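Local structure of uncharacterized protein C4B3.07 (3QTM) at residues D36-D39 against A40-L44. The protein is required for correct translation termination, stabilises the Sre1 transcription factor domain and directly inhibits ofd1. Residues are numbered along the deposited sequence; the frame is centred on the assembly and turned at random.
Sequences DDID and ASVSL
Asp37 caps the start of helix 38-58 by accepting a bond from Ala40. Its OD2 lies 3.2 Å from Ala40 N, in a fairly straight bond. The donor comes from above the carboxylate plane, 59° out of it. The same carboxylate also rests on the methyl of Ala40, with Asp37 CG 3.3 Å from Ala40 CB. With CG anti to the backbone N (chi1 -168°), the Asp37 side chain swings forward over the first turn. The backbone of Asp37 takes part as well: its O accepts from Ser41 N at 3.1 Å. One step on, Ile38 O accepts from Val42 N at 2.9 Å. Beside this bond, Ile38 CG2 and Val42 CG2 make a looser apolar contact at 4.3 Å. Asp39 O is gripped twice by one residue. Ser43 N lies 3.1 Å from Asp39 O and Ser43 OG 3.2 Å from the same Asp39 O, on opposite faces of the carbonyl plane. The hydroxyl gets there because chi1 (-63°) sets OG beside its own backbone N.

Further out, Arg90 bonds to Ser43 OG and forms a salt bridge with Asp39 OD2. Ile86 and Ala87 of helix 84-87 meet Ile38 and Val42. On helix 15-34, Ser29 O bonds to the buried Ser41 OG. That helix ends in a Schellman motif with Asp36, at positive phi, as the C-prime residue. The chain therefore stops one helix and caps the next within two residues, a tight link between antiparallel helices in this TPR-like fold. The carboxylates of Asp37 and Asp39 at the helix N-terminus probably interact favourably with its dipole.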
loop_
_atom_site.group_PDB
_atom_site.type_symbol
_atom_site.label_atom_id
_atom_site.label_comp_id
_atom_site.label_asym_id
_atom_site.label_seq_id
_atom_site.Cartn_x
_atom_site.Cartn_y
_atom_site.Cartn_z
ATOM N N ASP A 36 -12.732 -9.301 -11.188
ATOM C CA ASP A 36 -12.539 -10.715 -10.877
ATOM C C ASP A 36 -12.511 -11.602 -12.121
ATOM O O ASP A 36 -12.884 -12.774 -12.066
ATOM C CB ASP A 36 -13.614 -11.203 -9.901
ATOM C CG ASP A 36 -13.703 -10.335 -8.654
ATOM O OD1 ASP A 36 -12.650 -10.101 -8.015
ATOM O OD2 ASP A 36 -14.824 -9.886 -8.315
ATOM N N ASP A 37 -12.069 -11.041 -13.243
ATOM C CA ASP A 37 -11.833 -11.834 -14.444
ATOM C C ASP A 37 -10.336 -12.036 -14.587
ATOM O O ASP A 37 -9.673 -11.321 -15.335
ATOM C CB ASP A 37 -12.390 -11.140 -15.685
ATOM C CG ASP A 37 -12.427 -12.059 -16.898
ATOM O OD1 ASP A 37 -13.126 -11.707 -17.878
ATOM O OD2 ASP A 37 -11.779 -13.139 -16.867
ATOM N N ILE A 38 -9.815 -13.019 -13.864
ATOM C CA ILE A 38 -8.381 -13.217 -13.741
ATOM C C ILE A 38 -7.770 -13.800 -15.007
ATOM O O ILE A 38 -6.641 -13.475 -15.366
ATOM C CB ILE A 38 -8.063 -14.132 -12.546
ATOM C CG1 ILE A 38 -8.444 -13.434 -11.240
ATOM C CG2 ILE A 38 -6.605 -14.510 -12.532
ATOM C CD1 ILE A 38 -7.992 -14.177 -10.007
ATOM N N ASP A 39 -8.501 -14.675 -15.685
ATOM C CA ASP A 39 -7.965 -15.253 -16.906
ATOM C C ASP A 39 -7.831 -14.215 -18.008
ATOM O O ASP A 39 -6.858 -14.234 -18.759
ATOM C CB ASP A 39 -8.775 -16.460 -17.372
ATOM C CG ASP A 39 -8.122 -17.765 -16.974
ATOM O OD1 ASP A 39 -8.763 -18.539 -16.226
ATOM O OD2 ASP A 39 -6.953 -18.001 -17.389
ATOM N N ALA A 40 -8.799 -13.310 -18.098
ATOM C CA ALA A 40 -8.703 -12.198 -19.037
ATOM C C ALA A 40 -7.502 -11.319 -18.683
ATOM O O ALA A 40 -6.746 -10.918 -19.561
ATOM C CB ALA A 40 -9.970 -11.370 -19.017
ATOM N N SER A 41 -7.342 -11.022 -17.394
ATOM C CA SER A 41 -6.234 -10.185 -16.939
ATOM C C SER A 41 -4.915 -10.808 -17.368
ATOM O O SER A 41 -4.030 -10.121 -17.886
ATOM C CB SER A 41 -6.280 -9.977 -15.414
ATOM O OG SER A 41 -5.324 -8.999 -14.989
ATOM N N VAL A 42 -4.808 -12.121 -17.186
ATOM C CA VAL A 42 -3.595 -12.847 -17.506
ATOM C C VAL A 42 -3.286 -12.750 -19.000
ATOM O O VAL A 42 -2.147 -12.515 -19.386
ATOM C CB VAL A 42 -3.685 -14.320 -17.064
ATOM C CG1 VAL A 42 -2.621 -15.160 -17.765
ATOM C CG2 VAL A 42 -3.566 -14.433 -15.542
ATOM N N SER A 43 -4.303 -12.927 -19.835
ATOM C CA SER A 43 -4.154 -12.729 -21.286
ATOM C C SER A 43 -3.617 -11.343 -21.612
ATOM O O SER A 43 -2.694 -11.192 -22.412
ATOM C CB SER A 43 -5.493 -12.921 -22.006
ATOM O OG SER A 43 -5.967 -14.249 -21.858
ATOM N N LEU A 44 -4.196 -10.321 -20.993
ATOM C CA LEU A 44 -3.751 -8.951 -21.260
ATOM C C LEU A 44 -2.309 -8.690 -20.809
ATOM O O LEU A 44 -1.574 -7.946 -21.461
ATOM C CB LEU A 44 -4.706 -7.937 -20.628
ATOM C CG LEU A 44 -6.106 -7.964 -21.266
ATOM C CD1 LEU A 44 -7.157 -7.202 -20.453
ATOM C CD2 LEU A 44 -6.037 -7.420 -22.681
#